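Local coordinates for protein CRISPR-associated endoribonuclease Cas6 1 (Methanocaldococcus jannaschii DSM 2661, PDB 5YI6) that probably acts as an RNA-binding endoribonuclease that processes CRISPR transcripts into crRNA in antiviral defence, at residues Arg2-Ile7 with Gly221-Phe226; Glu8-Thr13 with Lys115-Pro120; Leu59-Lys64 with Tyr80-Ser85. All blocks are in the same frame, centred on the assembly; numbering follows the deposited sequence.

Overall arrangement
Contacts 1 and 2 share strand 5-12. Contact 3 holds the strand next to it, 78-85. Strand 109-118 of contact 2 flanks 5-12 on the other side. All three therefore meet in one five-stranded antiparallel sheet. The centres of contacts 2 and 3 are about 8 Å apart, and both touch the same phosphate ion. Contact 1 joins this sheet to helix 215-224, with its centre about 16 Å from that of contact 2 and 15 Å from that of contact 3. The Glu223 O to Ser84 OG distance is 2.8 Å, a probable hydrogen bond. The side chain of Leu81 in contact 3 lies about 12 Å from that of Tyr32, the proposed proton acceptor.

Contact 1 (Arg2-Ile7 with Gly221-Phe226); sequences RESMRI and GYECGF
Two bent side chains bring Arg6 and Glu223 together. Arg6 runs straight out from its strand and then turns at chi3 (-63°). This turn lays the guanidinium flat over the ring of Tyr222. Glu223 folds at chi2 (-58°), which swings its carboxylate back to the edge of the same guanidinium. Arg6 grips it side-on, with two nitrogens on one oxygen. Arg6 NE is 2.9 Å from Glu223 OE1 in a salt bridge that uses the syn lone pair. Arg6 NH2 meets Glu223 OE1 at 3.3 Å, from above the carboxylate plane.

Arg6 NH2 also donates to Tyr222 O at 2.8 Å, in a rather bent bond. The acceptor lies close to the guanidinium plane. The stack on Tyr222 is offset, with planes 10° apart and centres 4.1 Å apart. Arg6 NH2 and CZ sit over the CE2 side of the ring. Edge bonds and the stack together should fix the rotation of the guanidinium. Val237 O is a further partner of NH2, and the hydroxyl of Tyr222 is bonded to the backbone N of Asn239.

Ser4 packs against the base of Glu223, with OG 3.4 Å from Glu223 CG. A water 2.7 Å from Ser4 OG donates to Glu223 OE2, and Lys219 also bonds that hydroxyl. The second carboxylate oxygen is thus linked to the start of the chain.

Gly225, with positive phi, ends the helix. Its N bonds to Gly221 O at 2.9 Å. The contact joins strand 5-12 of the first sheet to the end of helix 215-224 in the C-terminal half. Such a buried seam is consistent with the two ferredoxin-like domains of Cas6 proteins.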
loop_
_atom_site.group_PDB
_atom_site.type_symbol
_atom_site.label_atom_id
_atom_site.label_comp_id
_atom_site.label_asym_id
_atom_site.label_seq_id
_atom_site.Cartn_x
_atom_site.Cartn_y
_atom_site.Cartn_z
ATOM N N ARG A 2 -5.096 -4.795 -20.914
ATOM C CA ARG A 2 -4.564 -5.258 -19.633
ATOM C C ARG A 2 -3.180 -4.659 -19.344
ATOM O O ARG A 2 -2.179 -4.975 -19.989
ATOM C CB ARG A 2 -4.518 -6.787 -19.597
ATOM C CG ARG A 2 -5.904 -7.414 -19.474
ATOM C CD ARG A 2 -5.861 -8.935 -19.344
ATOM N NE ARG A 2 -6.897 -9.422 -18.430
ATOM C CZ ARG A 2 -8.100 -9.859 -18.803
ATOM N NH1 ARG A 2 -8.438 -9.884 -20.089
ATOM N NH2 ARG A 2 -8.966 -10.275 -17.885
ATOM N N GLU A 3 -3.172 -3.775 -18.351
ATOM C CA GLU A 3 -2.020 -2.992 -17.930
ATOM C C GLU A 3 -2.258 -2.622 -16.469
ATOM O O GLU A 3 -3.279 -2.995 -15.886
ATOM C CB GLU A 3 -1.821 -1.767 -18.831
ATOM C CG GLU A 3 -3.049 -0.888 -18.975
ATOM C CD GLU A 3 -2.831 0.274 -19.932
ATOM O OE1 GLU A 3 -1.665 0.686 -20.124
ATOM O OE2 GLU A 3 -3.826 0.765 -20.507
ATOM N N SER A 4 -1.328 -1.877 -15.874
ATOM C CA SER A 4 -1.521 -1.534 -14.469
ATOM C C SER A 4 -2.440 -0.316 -14.313
ATOM O O SER A 4 -2.778 0.385 -15.275
ATOM C CB SER A 4 -0.167 -1.286 -13.787
ATOM O OG SER A 4 0.481 -0.126 -14.287
ATOM N N MET A 5 -2.821 -0.037 -13.058
ATOM C CA MET A 5 -3.626 1.148 -12.831
ATOM C C MET A 5 -3.436 1.598 -11.391
ATOM O O MET A 5 -3.368 0.764 -10.472
ATOM C CB MET A 5 -5.111 0.900 -13.110
ATOM C CG MET A 5 -5.951 2.167 -13.041
ATOM S SD MET A 5 -7.609 1.748 -13.604
ATOM C CE MET A 5 -8.322 3.407 -13.644
ATOM N N ARG A 6 -3.314 2.914 -11.225
ATOM C CA ARG A 6 -3.285 3.565 -9.921
ATOM C C ARG A 6 -4.400 4.604 -9.866
ATOM O O ARG A 6 -4.592 5.366 -10.822
ATOM C CB ARG A 6 -1.933 4.247 -9.656
ATOM C CG ARG A 6 -1.936 5.072 -8.338
ATOM C CD ARG A 6 -0.555 5.680 -8.027
ATOM N NE ARG A 6 0.431 4.603 -7.803
ATOM C CZ ARG A 6 1.450 4.693 -6.949
ATOM N NH1 ARG A 6 1.644 5.813 -6.248
ATOM N NH2 ARG A 6 2.282 3.657 -6.778
ATOM N N ILE A 7 -5.135 4.644 -8.746
ATOM C CA ILE A 7 -6.160 5.659 -8.558
ATOM C C ILE A 7 -5.958 6.340 -7.211
ATOM O O ILE A 7 -5.392 5.788 -6.259
ATOM C CB ILE A 7 -7.609 5.125 -8.673
ATOM C CG1 ILE A 7 -7.895 4.071 -7.628
ATOM C CG2 ILE A 7 -7.897 4.520 -10.106
ATOM C CD1 ILE A 7 -8.544 4.578 -6.371
ATOM N N GLY A 221 6.997 -3.042 -9.199
ATOM C CA GLY A 221 7.020 -2.661 -7.780
ATOM C C GLY A 221 6.209 -1.395 -7.507
ATOM O O GLY A 221 5.550 -1.265 -6.471
ATOM N N TYR A 222 6.222 -0.465 -8.451
ATOM C CA TYR A 222 5.471 0.776 -8.298
ATOM C C TYR A 222 3.972 0.509 -8.193
ATOM O O TYR A 222 3.275 1.156 -7.409
ATOM C CB TYR A 222 5.786 1.696 -9.477
ATOM C CG TYR A 222 5.383 3.131 -9.216
ATOM C CD1 TYR A 222 6.214 3.968 -8.471
ATOM C CD2 TYR A 222 4.190 3.630 -9.711
ATOM C CE1 TYR A 222 5.839 5.327 -8.221
ATOM C CE2 TYR A 222 3.800 4.976 -9.493
ATOM C CZ TYR A 222 4.638 5.799 -8.720
ATOM O OH TYR A 222 4.296 7.114 -8.486
ATOM N N GLU A 223 3.445 -0.428 -8.981
ATOM C CA GLU A 223 1.990 -0.630 -8.912
ATOM C C GLU A 223 1.562 -1.789 -8.000
ATOM O O GLU A 223 0.440 -1.788 -7.501
ATOM C CB GLU A 223 1.399 -0.736 -10.314
ATOM C CG GLU A 223 1.638 0.599 -11.154
ATOM C CD GLU A 223 1.072 1.977 -10.554
ATOM O OE1 GLU A 223 0.912 2.175 -9.327
ATOM O OE2 GLU A 223 0.805 2.914 -11.348
ATOM N N CYS A 224 2.423 -2.751 -7.741
ATOM C CA CYS A 224 2.080 -3.859 -6.848
ATOM C C CYS A 224 2.457 -3.573 -5.398
ATOM O O CYS A 224 1.842 -4.129 -4.477
ATOM C CB CYS A 224 2.810 -5.136 -7.289
ATOM S SG CYS A 224 2.227 -6.660 -6.411
ATOM N N GLY A 225 3.443 -2.722 -5.190
ATOM C CA GLY A 225 4.028 -2.470 -3.890
ATOM C C GLY A 225 5.363 -3.193 -3.757
ATOM O O GLY A 225 5.630 -4.190 -4.435
ATOM N N PHE A 226 6.220 -2.662 -2.894
ATOM C CA PHE A 226 7.476 -3.279 -2.506
ATOM C C PHE A 226 7.268 -4.078 -1.222
ATOM O O PHE A 226 6.374 -3.793 -0.423
ATOM C CB PHE A 226 8.580 -2.205 -2.318
ATOM C CG PHE A 226 9.081 -1.630 -3.620
ATOM C CD1 PHE A 226 10.225 -2.170 -4.226
ATOM C CD2 PHE A 226 8.391 -0.609 -4.269
ATOM C CE1 PHE A 226 10.695 -1.682 -5.424
ATOM C CE2 PHE A 226 8.830 -0.101 -5.483
ATOM C CZ PHE A 226 9.984 -0.636 -6.085
HETATM O O HOH W 1 -0.274 2.354 -13.524
#

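Contact 2 (Glu8-Thr13 with Lys115-Pro120); sequences ELELQT and KAKILP. With PO4 (phosphate ion), chain G.
Glu8 and Lys117 share a bound phosphate across two strands, and the acid comes strikingly close to it. Glu8 OE1 is 2.6 Å from phosphate O1, so one of the two groups probably holds a proton. The ion probably comes from the crystallisation liquor. The strands are neighbours in the antiparallel sheet of the N-terminal RAMP-type, ferredoxin-like domain.

Glu8 and Lys117 form a hydrogen-bonded pair. Glu8 N meets Lys117 O at 2.9 Å, and Lys117 N meets Glu8 O at 2.8 Å. Glu10 N adds a nearly straight bond to Lys115 O at 3.0 Å.

Above this ladder the side chains of Glu8, Glu10, Lys115 and Lys117 rise on one face. Lys117 is fully extended, with CG anti to its backbone N (chi1 175°). This carries its ammonium to phosphate O3, with NZ 3.0 Å away. A weaker bond goes to O1. Glu10 comes to the same ion from the other strand. The phosphate also takes a bond from Arg63, which in turn makes a salt bridge with Glu8 OE2. The nearby lysine and arginine would tend to offset the negative charge gathered here.

On the opposite face, Leu9 and Ala116 form a non-hydrogen-bonded pair. Leu9 CD2 touches Ala116 CB at 4.0 Å. They face helix 88-101, where Leu98 meets Leu9 and Val95 meets Ala116. Further along, Leu119 lays CD1 against Glu8 CB. One water closes the charged group by donating to Glu8 OE2 and accepting from Lys117 NZ, 2.8 Å away.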
loop_
_atom_site.group_PDB
_atom_site.type_symbol
_atom_site.label_atom_id
_atom_site.label_comp_id
_atom_site.label_asym_id
_atom_site.label_seq_id
_atom_site.Cartn_x
_atom_site.Cartn_y
_atom_site.Cartn_z
ATOM N N GLU A 8 -6.378 7.575 -7.174
ATOM C CA GLU A 8 -6.499 8.368 -5.960
ATOM C C GLU A 8 -7.980 8.491 -5.607
ATOM O O GLU A 8 -8.733 9.181 -6.304
ATOM C CB GLU A 8 -5.872 9.731 -6.221
ATOM C CG GLU A 8 -6.123 10.722 -5.049
ATOM C CD GLU A 8 -5.750 12.127 -5.444
ATOM O OE1 GLU A 8 -6.647 12.915 -5.830
ATOM O OE2 GLU A 8 -4.549 12.433 -5.376
ATOM N N LEU A 9 -8.403 7.867 -4.511
ATOM C CA LEU A 9 -9.767 8.021 -4.044
ATOM C C LEU A 9 -9.837 9.296 -3.239
ATOM O O LEU A 9 -9.114 9.430 -2.242
ATOM C CB LEU A 9 -10.249 6.898 -3.135
ATOM C CG LEU A 9 -10.790 5.572 -3.555
ATOM C CD1 LEU A 9 -11.376 4.917 -2.271
ATOM C CD2 LEU A 9 -11.852 5.832 -4.623
ATOM N N GLU A 10 -10.729 10.199 -3.654
ATOM C CA GLU A 10 -10.929 11.460 -2.954
ATOM C C GLU A 10 -12.028 11.259 -1.927
ATOM O O GLU A 10 -13.177 10.986 -2.295
ATOM C CB GLU A 10 -11.311 12.549 -3.972
ATOM C CG GLU A 10 -10.281 12.619 -5.108
ATOM C CD GLU A 10 -10.545 13.745 -6.121
ATOM O OE1 GLU A 10 -11.562 14.451 -6.004
ATOM O OE2 GLU A 10 -9.729 13.895 -7.040
ATOM N N LEU A 11 -11.682 11.380 -0.650
ATOM C CA LEU A 11 -12.586 11.107 0.448
ATOM C C LEU A 11 -12.946 12.409 1.151
ATOM O O LEU A 11 -12.136 13.339 1.198
ATOM C CB LEU A 11 -11.949 10.144 1.465
ATOM C CG LEU A 11 -11.431 8.817 0.889
ATOM C CD1 LEU A 11 -10.678 8.006 1.968
ATOM C CD2 LEU A 11 -12.604 8.014 0.378
ATOM N N GLN A 12 -14.128 12.435 1.764
ATOM C CA GLN A 12 -14.576 13.649 2.460
ATOM C C GLN A 12 -15.264 13.242 3.747
ATOM O O GLN A 12 -16.214 12.448 3.710
ATOM C CB GLN A 12 -15.540 14.455 1.568
ATOM C CG GLN A 12 -16.142 15.687 2.256
ATOM C CD GLN A 12 -15.220 16.872 2.174
ATOM O OE1 GLN A 12 -15.004 17.404 1.093
ATOM N NE2 GLN A 12 -14.684 17.309 3.313
ATOM N N THR A 13 -14.784 13.761 4.875
ATOM C CA THR A 13 -15.457 13.597 6.165
ATOM C C THR A 13 -15.717 14.997 6.741
ATOM O O THR A 13 -15.582 15.999 6.040
ATOM C CB THR A 13 -14.638 12.718 7.107
ATOM O OG1 THR A 13 -15.412 12.429 8.281
ATOM C CG2 THR A 13 -13.315 13.396 7.517
ATOM N N LYS A 115 -14.859 10.751 -5.690
ATOM C CA LYS A 115 -14.355 10.564 -7.055
ATOM C C LYS A 115 -13.123 9.672 -6.988
ATOM O O LYS A 115 -12.484 9.552 -5.936
ATOM C CB LYS A 115 -13.934 11.888 -7.710
ATOM C CG LYS A 115 -14.909 13.023 -7.644
ATOM C CD LYS A 115 -14.362 14.228 -8.368
ATOM C CE LYS A 115 -15.358 15.407 -8.261
ATOM N NZ LYS A 115 -14.848 16.583 -8.959
ATOM N N ALA A 116 -12.738 9.113 -8.134
ATOM C CA ALA A 116 -11.485 8.372 -8.209
ATOM C C ALA A 116 -10.669 8.957 -9.348
ATOM O O ALA A 116 -11.019 8.782 -10.526
ATOM C CB ALA A 116 -11.741 6.867 -8.446
ATOM N N LYS A 117 -9.529 9.559 -9.007
ATOM C CA LYS A 117 -8.682 10.220 -9.986
ATOM C C LYS A 117 -7.698 9.203 -10.560
ATOM O O LYS A 117 -7.057 8.454 -9.812
ATOM C CB LYS A 117 -7.948 11.391 -9.322
ATOM C CG LYS A 117 -6.936 12.087 -10.238
ATOM C CD LYS A 117 -6.150 13.130 -9.458
ATOM C CE LYS A 117 -5.065 13.779 -10.310
ATOM N NZ LYS A 117 -4.297 14.799 -9.484
ATOM N N ILE A 118 -7.600 9.157 -11.879
ATOM C CA ILE A 118 -6.694 8.212 -12.536
ATOM C C ILE A 118 -5.278 8.772 -12.536
ATOM O O ILE A 118 -5.061 9.920 -12.931
ATOM C CB ILE A 118 -7.161 7.937 -13.971
ATOM C CG1 ILE A 118 -8.556 7.299 -13.963
ATOM C CG2 ILE A 118 -6.100 7.070 -14.744
ATOM C CD1 ILE A 118 -9.236 7.375 -15.347
ATOM N N LEU A 119 -4.302 7.965 -12.104
ATOM C CA LEU A 119 -2.907 8.403 -12.026
ATOM C C LEU A 119 -2.090 7.554 -12.990
ATOM O O LEU A 119 -1.683 6.424 -12.643
ATOM C CB LEU A 119 -2.365 8.282 -10.598
ATOM C CG LEU A 119 -3.154 9.149 -9.603
ATOM C CD1 LEU A 119 -2.709 8.920 -8.159
ATOM C CD2 LEU A 119 -2.973 10.611 -9.954
ATOM N N PRO A 120 -1.765 8.079 -14.164
ATOM C CA PRO A 120 -0.926 7.328 -15.098
ATOM C C PRO A 120 0.447 7.076 -14.501
ATOM O O PRO A 120 1.000 7.906 -13.769
ATOM C CB PRO A 120 -0.830 8.257 -16.318
ATOM C CG PRO A 120 -2.080 9.098 -16.254
ATOM C CD PRO A 120 -2.316 9.314 -14.770
HETATM P P PO4 G . -6.652 16.424 -6.886
HETATM O O1 PO4 G . -5.785 15.281 -6.411
HETATM O O2 PO4 G . -8.073 16.304 -6.476
HETATM O O3 PO4 G . -6.543 16.532 -8.374
HETATM O O4 PO4 G . -6.126 17.684 -6.214
HETATM O O HOH W 2 -2.840 13.641 -7.378
#

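Contact 3 (Leu59-Lys64 with Tyr80-Ser85); sequences LLQIRK and YLYISS. With PO4 (phosphate ion), chain G; PO4 (phosphate ion), chain H.
Arg63 lies flat on the ring of Tyr80, in a stacked cation-pi pair. Arg63 CZ is 3.7 Å from the ring centroid and sits over the centre of the ring, with the planes 7° apart. The guanidinium edge turns to a phosphate ion. Arg63 NH1 donates to phosphate O4 at 2.8 Å and Arg63 NH2 to phosphate O1 at 2.9 Å. Tyr80 OH donates to O1 of a second phosphate at 2.7 Å. A water accepts from Arg63 NE and lies next to Tyr82 OH, 2.6 Å from it.

The next shell sets these groups in place. Arg63 stays extended from CG to NE, long enough to span the tyrosine ring. Behind it, Gln61 and Tyr80 form a single antiparallel hydrogen-bonded bridge. Gln61 N meets Tyr80 O, and Tyr80 N meets Gln61 O, both at 2.9 Å. The Gln61 chain bends at chi2 (-72°), bringing NE2 over Leu59 O, and its CG touches the edge of the Tyr82 ring.

Lys78 also bonds the second phosphate. Both ions probably come from the crystallisation liquor. Leu60 CD2 rests on Leu81 CB, and Leu60 also meets Leu11 of strand 5-12. Leu81 packs on Leu27 and Ile31 of helix 23-35. The loop follows strand 56-57 and continues along the same side of strand 78-85. Strand 5-12 flanks that strand on its other side.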
loop_
_atom_site.group_PDB
_atom_site.type_symbol
_atom_site.label_atom_id
_atom_site.label_comp_id
_atom_site.label_asym_id
_atom_site.label_seq_id
_atom_site.Cartn_x
_atom_site.Cartn_y
_atom_site.Cartn_z
ATOM N N LEU A 59 -1.386 4.771 3.237
ATOM C CA LEU A 59 -2.058 5.374 4.373
ATOM C C LEU A 59 -2.998 6.472 3.867
ATOM O O LEU A 59 -2.835 6.981 2.754
ATOM C CB LEU A 59 -1.049 5.996 5.327
ATOM C CG LEU A 59 0.144 5.136 5.754
ATOM C CD1 LEU A 59 1.108 5.965 6.620
ATOM C CD2 LEU A 59 -0.385 3.992 6.489
ATOM N N LEU A 60 -3.925 6.896 4.732
ATOM C CA LEU A 60 -4.746 8.070 4.413
ATOM C C LEU A 60 -3.856 9.299 4.397
ATOM O O LEU A 60 -3.087 9.532 5.333
ATOM C CB LEU A 60 -5.880 8.231 5.436
ATOM C CG LEU A 60 -6.964 7.134 5.376
ATOM C CD1 LEU A 60 -7.914 7.173 6.604
ATOM C CD2 LEU A 60 -7.798 7.212 4.054
ATOM N N GLN A 61 -3.925 10.070 3.324
ATOM C CA GLN A 61 -3.095 11.254 3.178
ATOM C C GLN A 61 -3.942 12.495 3.403
ATOM O O GLN A 61 -5.037 12.606 2.853
ATOM C CB GLN A 61 -2.478 11.333 1.773
ATOM C CG GLN A 61 -1.701 10.033 1.358
ATOM C CD GLN A 61 -0.383 9.845 2.092
ATOM O OE1 GLN A 61 0.434 10.767 2.139
ATOM N NE2 GLN A 61 -0.148 8.631 2.655
ATOM N N ILE A 62 -3.414 13.449 4.165
ATOM C CA ILE A 62 -4.126 14.692 4.456
ATOM C C ILE A 62 -3.276 15.853 3.969
ATOM O O ILE A 62 -2.084 15.920 4.287
ATOM C CB ILE A 62 -4.424 14.846 5.957
ATOM C CG1 ILE A 62 -5.284 13.686 6.443
ATOM C CG2 ILE A 62 -5.049 16.274 6.257
ATOM C CD1 ILE A 62 -5.534 13.723 7.925
ATOM N N ARG A 63 -3.881 16.747 3.191
ATOM C CA ARG A 63 -3.125 17.863 2.624
ATOM C C ARG A 63 -3.224 19.114 3.486
ATOM O O ARG A 63 -2.211 19.764 3.730
ATOM C CB ARG A 63 -3.610 18.177 1.222
ATOM C CG ARG A 63 -3.325 17.037 0.254
ATOM C CD ARG A 63 -3.915 17.413 -1.088
ATOM N NE ARG A 63 -3.840 16.260 -1.980
ATOM C CZ ARG A 63 -4.332 16.233 -3.208
ATOM N NH1 ARG A 63 -4.927 17.315 -3.703
ATOM N NH2 ARG A 63 -4.197 15.127 -3.933
ATOM N N LYS A 64 -4.421 19.453 3.941
ATOM C CA LYS A 64 -4.623 20.628 4.806
ATOM C C LYS A 64 -4.657 20.141 6.252
ATOM O O LYS A 64 -5.708 19.807 6.800
ATOM C CB LYS A 64 -5.883 21.359 4.390
ATOM C CG LYS A 64 -5.693 22.052 3.065
ATOM C CD LYS A 64 -6.928 22.811 2.656
ATOM C CE LYS A 64 -7.408 23.708 3.770
ATOM N NZ LYS A 64 -8.529 24.570 3.298
ATOM N N TYR A 80 -7.089 11.508 1.139
ATOM C CA TYR A 80 -6.824 10.874 -0.152
ATOM C C TYR A 80 -6.277 9.482 0.112
ATOM O O TYR A 80 -5.368 9.330 0.921
ATOM C CB TYR A 80 -5.819 11.695 -0.960
ATOM C CG TYR A 80 -6.412 13.070 -1.220
ATOM C CD1 TYR A 80 -7.172 13.300 -2.365
ATOM C CD2 TYR A 80 -6.262 14.098 -0.297
ATOM C CE1 TYR A 80 -7.725 14.544 -2.617
ATOM C CE2 TYR A 80 -6.861 15.331 -0.514
ATOM C CZ TYR A 80 -7.569 15.541 -1.676
ATOM O OH TYR A 80 -8.137 16.764 -1.932
ATOM N N LEU A 81 -6.797 8.487 -0.604
ATOM C CA LEU A 81 -6.334 7.112 -0.441
ATOM C C LEU A 81 -5.873 6.635 -1.815
ATOM O O LEU A 81 -6.655 6.635 -2.756
ATOM C CB LEU A 81 -7.460 6.231 0.127
ATOM C CG LEU A 81 -7.220 4.716 0.165
ATOM C CD1 LEU A 81 -6.049 4.454 1.133
ATOM C CD2 LEU A 81 -8.482 3.977 0.583
ATOM N N TYR A 82 -4.616 6.230 -1.931
ATOM C CA TYR A 82 -4.078 5.755 -3.209
ATOM C C TYR A 82 -4.165 4.236 -3.219
ATOM O O TYR A 82 -3.833 3.600 -2.217
ATOM C CB TYR A 82 -2.615 6.182 -3.394
ATOM C CG TYR A 82 -2.535 7.681 -3.397
ATOM C CD1 TYR A 82 -2.622 8.382 -4.586
ATOM C CD2 TYR A 82 -2.526 8.404 -2.190
ATOM C CE1 TYR A 82 -2.627 9.793 -4.600
ATOM C CE2 TYR A 82 -2.531 9.810 -2.193
ATOM C CZ TYR A 82 -2.588 10.491 -3.408
ATOM O OH TYR A 82 -2.612 11.883 -3.426
ATOM N N ILE A 83 -4.605 3.661 -4.359
ATOM C CA ILE A 83 -4.760 2.216 -4.507
ATOM C C ILE A 83 -4.223 1.856 -5.883
ATOM O O ILE A 83 -4.487 2.570 -6.855
ATOM C CB ILE A 83 -6.232 1.747 -4.417
ATOM C CG1 ILE A 83 -6.972 2.402 -3.236
ATOM C CG2 ILE A 83 -6.282 0.202 -4.330
ATOM C CD1 ILE A 83 -8.503 1.994 -3.088
ATOM N N SER A 84 -3.459 0.771 -5.969
ATOM C CA SER A 84 -2.875 0.443 -7.274
ATOM C C SER A 84 -2.708 -1.063 -7.418
ATOM O O SER A 84 -2.568 -1.798 -6.433
ATOM C CB SER A 84 -1.521 1.120 -7.498
ATOM O OG SER A 84 -0.563 0.664 -6.543
ATOM N N SER A 85 -2.654 -1.500 -8.679
ATOM C CA SER A 85 -2.416 -2.914 -8.954
ATOM C C SER A 85 -1.823 -3.050 -10.351
ATOM O O SER A 85 -2.175 -2.267 -11.249
ATOM C CB SER A 85 -3.724 -3.719 -8.862
ATOM O OG SER A 85 -3.499 -5.093 -9.198
HETATM P P PO4 G . -6.652 16.424 -6.886
HETATM O O1 PO4 G . -5.785 15.281 -6.411
HETATM O O2 PO4 G . -8.073 16.304 -6.476
HETATM O O3 PO4 G . -6.543 16.532 -8.374
HETATM O O4 PO4 G . -6.126 17.684 -6.214
HETATM P P PO4 H . -10.124 18.345 -4.712
HETATM O O1 PO4 H . -9.156 17.213 -4.379
HETATM O O2 PO4 H . -10.443 18.418 -6.189
HETATM O O3 PO4 H . -9.463 19.650 -4.293
HETATM O O4 PO4 H . -11.413 18.128 -3.942
HETATM O O HOH W 3 -2.594 13.650 -1.482
#